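Side-chain contacts in STING-associated CdnE c-di-GMP synthase (PDB 6WT8), which probably makes the cyclic dinucleotide c-di-GMP, the messenger sensed by a partner STING protein in bacterial CBASS anti-phage defence: residues R13-P18 / K264-H269; A75-S80 / V85-Q90. All coordinates share one frame; numbering follows the deposited sequence.

Interaction 1: residues R13-P18 / K264-H269; sequences RERSNP and KYDCPH
Arg15 reaches across from the last turn of helix 5-16 to Tyr265 and Asp266 in the C-terminal part of helix 253-266, and its side chain makes all the contacts between the two segments. Two residues earlier, Arg13 turns to a different partner, its NE forming a salt bridge with Glu53. Next along the helix, the carbonyl of Glu14 accepts a bond from Lys101 NZ. The Arg15 chain leaves the helix extended as far as CD and then bends (chi3 -58°), which brings the NH1/NH2 edge of the guanidinium to the carboxylate. The grip is end-on and two-pronged. Arg15 NH1 lies 2.8 Å from Asp266 OD1, which it meets on the syn side, while Arg15 NH2 bonds Asp266 OD2 at 2.9 Å, nearly straight at 172° but from above the carboxylate plane. The two flat groups are therefore twisted against each other rather than coplanar. In this way the N-terminal helix is clasped to the helical region that follows the nucleotidyltransferase-like core, a two-part build seen in CD-NTases. Tyr265 takes one face of the same guanidinium: its CD1 sits over the rim, 3.4 Å from Arg15 NH1, and the two planes are inclined by 50°, so this is not a flat stack. Closer to the backbone, Arg15 CD brushes Tyr265 CE1 at 3.7 Å as the two side chains run past each other in opposite directions. Replacing Arg15 with a leucine would probably strand the Asp266 carboxylate without its charged mate and deprive Tyr265 of the group beside its ring. Asn262 OD1 also accepts a bond from Arg15 NH2. Beyond Ser16 the backbone leaves helical geometry at Asn17, whose N still closes the final turn on Arg13 O at 2.8 Å.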
loop_
_atom_site.group_PDB
_atom_site.type_symbol
_atom_site.label_atom_id
_atom_site.label_comp_id
_atom_site.label_asym_id
_atom_site.label_seq_id
_atom_site.Cartn_x
_atom_site.Cartn_y
_atom_site.Cartn_z
ATOM N N ARG A 13 -3.257 18.778 9.082
ATOM C CA ARG A 13 -3.051 18.568 10.510
ATOM C C ARG A 13 -4.187 17.796 11.138
ATOM O O ARG A 13 -3.958 16.920 11.990
ATOM C CB ARG A 13 -2.895 19.924 11.195
ATOM C CG ARG A 13 -1.507 20.420 10.935
ATOM C CD ARG A 13 -1.299 21.837 11.446
ATOM N NE ARG A 13 0.126 22.160 11.367
ATOM C CZ ARG A 13 0.732 23.087 12.111
ATOM N NH1 ARG A 13 0.046 23.803 12.984
ATOM N NH2 ARG A 13 2.033 23.264 11.993
ATOM N N GLU A 14 -5.423 18.144 10.790
ATOM C CA GLU A 14 -6.541 17.447 11.419
ATOM C C GLU A 14 -6.511 15.973 11.068
ATOM O O GLU A 14 -6.866 15.118 11.889
ATOM C CB GLU A 14 -7.864 18.063 10.960
ATOM C CG GLU A 14 -9.068 17.519 11.788
ATOM C CD GLU A 14 -8.807 17.504 13.317
ATOM O OE1 GLU A 14 -8.411 18.565 13.880
ATOM O OE2 GLU A 14 -8.987 16.425 13.955
ATOM N N ARG A 15 -6.057 15.651 9.854
ATOM C CA ARG A 15 -6.019 14.256 9.418
ATOM C C ARG A 15 -4.838 13.502 9.994
ATOM O O ARG A 15 -4.923 12.287 10.223
ATOM C CB ARG A 15 -5.916 14.214 7.878
ATOM C CG ARG A 15 -7.159 14.707 7.182
ATOM C CD ARG A 15 -7.111 14.499 5.662
ATOM N NE ARG A 15 -5.990 15.122 4.961
ATOM C CZ ARG A 15 -6.086 16.195 4.169
ATOM N NH1 ARG A 15 -7.246 16.880 4.064
ATOM N NH2 ARG A 15 -5.040 16.603 3.497
ATOM N N SER A 16 -3.721 14.192 10.181
ATOM C CA SER A 16 -2.419 13.572 10.365
ATOM C C SER A 16 -1.840 13.737 11.760
ATOM O O SER A 16 -1.164 12.839 12.255
ATOM C CB SER A 16 -1.399 14.173 9.386
ATOM O OG SER A 16 -1.692 13.844 8.043
ATOM N N ASN A 17 -2.002 14.903 12.371
ATOM C CA ASN A 17 -1.269 15.168 13.612
ATOM C C ASN A 17 -1.988 16.293 14.339
ATOM O O ASN A 17 -1.412 17.397 14.528
ATOM C CB ASN A 17 0.182 15.535 13.270
ATOM C CG ASN A 17 1.044 15.757 14.508
ATOM O OD1 ASN A 17 0.700 15.314 15.606
ATOM N ND2 ASN A 17 2.158 16.444 14.334
ATOM N N PRO A 18 -3.225 16.066 14.789
ATOM C CA PRO A 18 -3.998 17.177 15.358
ATOM C C PRO A 18 -3.410 17.731 16.632
ATOM O O PRO A 18 -3.692 18.887 16.957
ATOM C CB PRO A 18 -5.388 16.557 15.613
ATOM C CG PRO A 18 -5.128 15.081 15.688
ATOM C CD PRO A 18 -4.050 14.852 14.653
ATOM N N LYS A 264 -4.305 14.798 -3.828
ATOM C CA LYS A 264 -5.548 14.269 -4.398
ATOM C C LYS A 264 -6.735 14.473 -3.445
ATOM O O LYS A 264 -7.871 14.829 -3.861
ATOM C CB LYS A 264 -5.374 12.774 -4.724
ATOM C CG LYS A 264 -6.531 12.296 -5.626
ATOM C CD LYS A 264 -6.224 10.883 -6.205
ATOM C CE LYS A 264 -6.317 9.802 -5.123
ATOM N NZ LYS A 264 -7.756 9.339 -4.893
ATOM N N TYR A 265 -6.496 14.251 -2.155
ATOM C CA TYR A 265 -7.543 14.308 -1.155
ATOM C C TYR A 265 -8.136 15.705 -1.075
ATOM O O TYR A 265 -9.353 15.853 -1.035
ATOM C CB TYR A 265 -6.971 13.846 0.198
ATOM C CG TYR A 265 -8.040 13.545 1.233
ATOM C CD1 TYR A 265 -8.600 14.552 2.026
ATOM C CD2 TYR A 265 -8.468 12.233 1.417
ATOM C CE1 TYR A 265 -9.581 14.231 2.968
ATOM C CE2 TYR A 265 -9.446 11.905 2.387
ATOM C CZ TYR A 265 -9.972 12.917 3.135
ATOM O OH TYR A 265 -10.967 12.607 4.059
ATOM N N ASP A 266 -7.282 16.732 -1.173
ATOM C CA ASP A 266 -7.700 18.129 -1.040
ATOM C C ASP A 266 -8.108 18.750 -2.363
ATOM O O ASP A 266 -8.602 19.886 -2.380
ATOM C CB ASP A 266 -6.545 18.923 -0.406
ATOM C CG ASP A 266 -6.413 18.663 1.109
ATOM O OD1 ASP A 266 -7.424 18.378 1.718
ATOM O OD2 ASP A 266 -5.266 18.745 1.598
ATOM N N CYS A 267 -7.972 18.035 -3.462
ATOM C CA CYS A 267 -8.352 18.601 -4.760
ATOM C C CYS A 267 -9.866 18.520 -4.984
ATOM O O CYS A 267 -10.423 17.413 -5.047
ATOM C CB CYS A 267 -7.631 17.845 -5.866
ATOM S SG CYS A 267 -8.026 18.502 -7.514
ATOM N N PRO A 268 -10.562 19.641 -5.152
ATOM C CA PRO A 268 -12.020 19.575 -5.249
ATOM C C PRO A 268 -12.520 19.021 -6.573
ATOM O O PRO A 268 -13.701 18.643 -6.671
ATOM C CB PRO A 268 -12.444 21.029 -5.034
ATOM C CG PRO A 268 -11.253 21.827 -5.540
ATOM C CD PRO A 268 -10.033 21.006 -5.130
ATOM N N HIS A 269 -11.654 18.908 -7.560
ATOM C CA HIS A 269 -12.000 18.388 -8.873
ATOM C C HIS A 269 -11.894 16.873 -8.964
ATOM O O HIS A 269 -12.243 16.319 -10.015
ATOM C CB HIS A 269 -11.072 19.037 -9.913
ATOM C CG HIS A 269 -11.099 20.530 -9.861
ATOM N ND1 HIS A 269 -9.972 21.306 -9.669
ATOM C CD2 HIS A 269 -12.141 21.388 -9.986
ATOM C CE1 HIS A 269 -10.320 22.583 -9.685
ATOM N NE2 HIS A 269 -11.630 22.656 -9.874
#

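Interaction 2: residues A75-S80 / V85-Q90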
loop_
_atom_site.group_PDB
_atom_site.type_symbol
_atom_site.label_atom_id
_atom_site.label_comp_id
_atom_site.label_asym_id
_atom_site.label_seq_id
_atom_site.Cartn_x
_atom_site.Cartn_y
_atom_site.Cartn_z
ATOM N N ALA A 75 -3.674 -12.539 18.951
ATOM C CA ALA A 75 -3.456 -13.480 20.057
ATOM C C ALA A 75 -4.711 -14.317 20.318
ATOM O O ALA A 75 -4.629 -15.525 20.563
ATOM C CB ALA A 75 -3.067 -12.733 21.332
ATOM N N HIS A 76 -5.889 -13.698 20.238
ATOM C CA HIS A 76 -7.128 -14.462 20.430
ATOM C C HIS A 76 -7.345 -15.479 19.310
ATOM O O HIS A 76 -7.717 -16.641 19.558
ATOM C CB HIS A 76 -8.321 -13.506 20.502
ATOM C CG HIS A 76 -8.334 -12.667 21.729
ATOM N ND1 HIS A 76 -8.588 -13.200 22.979
ATOM C CD2 HIS A 76 -8.095 -11.344 21.920
ATOM C CE1 HIS A 76 -8.493 -12.240 23.892
ATOM N NE2 HIS A 76 -8.175 -11.110 23.280
ATOM N N LEU A 77 -7.150 -15.056 18.049
ATOM C CA LEU A 77 -7.367 -15.971 16.953
ATOM C C LEU A 77 -6.315 -17.072 16.960
ATOM O O LEU A 77 -6.616 -18.210 16.604
ATOM C CB LEU A 77 -7.303 -15.189 15.639
ATOM C CG LEU A 77 -8.291 -14.057 15.474
ATOM C CD1 LEU A 77 -7.988 -13.340 14.177
ATOM C CD2 LEU A 77 -9.696 -14.713 15.307
ATOM N N LYS A 78 -5.089 -16.767 17.396
ATOM C CA LYS A 78 -4.020 -17.778 17.412
ATOM C C LYS A 78 -4.277 -18.815 18.493
ATOM O O LYS A 78 -4.112 -20.010 18.252
ATOM C CB LYS A 78 -2.662 -17.104 17.633
ATOM C CG LYS A 78 -1.532 -18.082 17.637
ATOM C CD LYS A 78 -0.155 -17.352 17.735
ATOM C CE LYS A 78 0.244 -16.844 16.425
ATOM N NZ LYS A 78 1.775 -16.629 16.431
ATOM N N LYS A 79 -4.757 -18.370 19.666
ATOM C CA LYS A 79 -5.114 -19.347 20.692
ATOM C C LYS A 79 -6.246 -20.261 20.202
ATOM O O LYS A 79 -6.239 -21.466 20.472
ATOM C CB LYS A 79 -5.515 -18.603 21.963
ATOM C CG LYS A 79 -5.630 -19.598 23.185
ATOM C CD LYS A 79 -5.955 -18.824 24.468
ATOM C CE LYS A 79 -5.973 -19.766 25.684
ATOM N NZ LYS A 79 -7.073 -20.737 25.522
ATOM N N SER A 80 -7.218 -19.703 19.469
ATOM C CA SER A 80 -8.371 -20.462 18.977
ATOM C C SER A 80 -8.005 -21.460 17.893
ATOM O O SER A 80 -8.465 -22.614 17.946
ATOM C CB SER A 80 -9.435 -19.454 18.483
ATOM O OG SER A 80 -10.416 -20.091 17.696
ATOM N N VAL A 85 -3.699 -21.684 10.592
ATOM C CA VAL A 85 -3.456 -20.483 9.819
ATOM C C VAL A 85 -2.096 -19.875 10.161
ATOM O O VAL A 85 -1.536 -20.069 11.253
ATOM C CB VAL A 85 -4.550 -19.416 10.086
ATOM C CG1 VAL A 85 -5.905 -19.876 9.593
ATOM C CG2 VAL A 85 -4.585 -18.980 11.575
ATOM N N ASP A 86 -1.576 -19.118 9.188
ATOM C CA ASP A 86 -0.558 -18.098 9.416
ATOM C C ASP A 86 -1.184 -16.722 9.569
ATOM O O ASP A 86 -2.246 -16.434 9.012
ATOM C CB ASP A 86 0.388 -18.008 8.229
ATOM C CG ASP A 86 1.212 -19.277 8.008
ATOM O OD1 ASP A 86 1.436 -20.091 8.944
ATOM O OD2 ASP A 86 1.720 -19.408 6.859
ATOM N N PHE A 87 -0.504 -15.850 10.286
ATOM C CA PHE A 87 -0.987 -14.489 10.455
ATOM C C PHE A 87 -0.060 -13.507 9.789
ATOM O O PHE A 87 1.156 -13.536 10.018
ATOM C CB PHE A 87 -1.119 -14.126 11.932
ATOM C CG PHE A 87 -2.157 -14.959 12.657
ATOM C CD1 PHE A 87 -3.506 -14.620 12.505
ATOM C CD2 PHE A 87 -1.812 -16.083 13.440
ATOM C CE1 PHE A 87 -4.491 -15.386 13.100
ATOM C CE2 PHE A 87 -2.795 -16.834 14.033
ATOM C CZ PHE A 87 -4.127 -16.488 13.841
ATOM N N GLU A 88 -0.653 -12.578 9.052
ATOM C CA GLU A 88 0.092 -11.524 8.385
ATOM C C GLU A 88 -0.703 -10.228 8.472
ATOM O O GLU A 88 -1.703 -10.122 9.186
ATOM C CB GLU A 88 0.347 -11.901 6.919
ATOM C CG GLU A 88 1.203 -13.172 6.711
ATOM C CD GLU A 88 2.654 -13.041 7.206
ATOM O OE1 GLU A 88 3.181 -11.916 7.430
ATOM O OE2 GLU A 88 3.266 -14.118 7.365
ATOM N N ARG A 89 -0.194 -9.167 7.814
ATOM C CA ARG A 89 -0.842 -7.865 7.821
ATOM C C ARG A 89 -0.850 -7.297 6.419
ATOM O O ARG A 89 0.034 -7.585 5.614
ATOM C CB ARG A 89 -0.080 -6.857 8.718
ATOM C CG ARG A 89 0.061 -7.255 10.197
ATOM C CD ARG A 89 -1.281 -7.281 10.894
ATOM N NE ARG A 89 -1.011 -7.556 12.313
ATOM C CZ ARG A 89 -0.990 -8.792 12.850
ATOM N NH1 ARG A 89 -1.284 -9.842 12.091
ATOM N NH2 ARG A 89 -0.674 -8.970 14.146
ATOM N N GLN A 90 -1.825 -6.434 6.122
ATOM C CA GLN A 90 -1.816 -5.745 4.831
ATOM C C GLN A 90 -2.344 -4.346 5.017
ATOM O O GLN A 90 -2.900 -3.992 6.063
ATOM C CB GLN A 90 -2.653 -6.434 3.755
ATOM C CG GLN A 90 -4.169 -6.557 4.095
ATOM C CD GLN A 90 -5.003 -7.136 2.990
ATOM O OE1 GLN A 90 -4.511 -7.825 2.096
ATOM N NE2 GLN A 90 -6.303 -6.832 3.033
#
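Phe87 of strand 85-90 presses its ring against Leu77 and Lys78 on helix 60-81, and no hydrogen bond joins the two segments. One residue before it, Asp86 turns away from the helix and bonds Tyr202 and Asn112. Phe87 itself points toward the helix, with CG opposite its own carbonyl carbon (chi1 -64°), and sends the outer end of the ring up to the helix backbone. There Phe87 CZ comes within 3.7 Å of Lys78 N. Phe87 CE1 meets Leu77 CB at 3.8 Å, and Phe87 CE2 lies 3.6 Å from Lys78 CB. The lysine chain then bends (chi3 -80°), which lays Lys78 CE alongside Phe87 CD2 at 3.7 Å, so methylene groups flank this part of the ring. Next in the strand, Glu88 O receives Arg89 NH1 at 2.9 Å, the donor standing well above the carbonyl plane. That bond helps fix the guanidinium of Arg89, which also pairs through NH2 with Glu74 and Asn71 and so adds a polar link to the same helix. At the strand's end, Gln90 NE2 bonds Asp106 on the neighbouring antiparallel strand. A long helix packed on an edge strand that leads into a Gly-Ser motif, beside a strand entered through an Asp-x-Asp pattern, is characteristic of the polymerase-beta-like nucleotidyltransferase fold of CD-NTases.

Overall arrangement
From the N terminus the chain first passes through helix 5-16, whose partner at 264-269 is not reached for nearly 250 residues; interaction 1 thus closes a very long loop. Within that loop lies interaction 2, a short-range closure in which helix 60-81 turns back through three residues onto strand 85-90. The two contacts are nested, not crossed. They also sit well apart, with centres 33 Å from each other and nearest atoms about 17 Å. Interaction 2 belongs to the mixed sheet and the helix packed on it, whereas interaction 1 joins the start of the chain to the helices that follow the sheet.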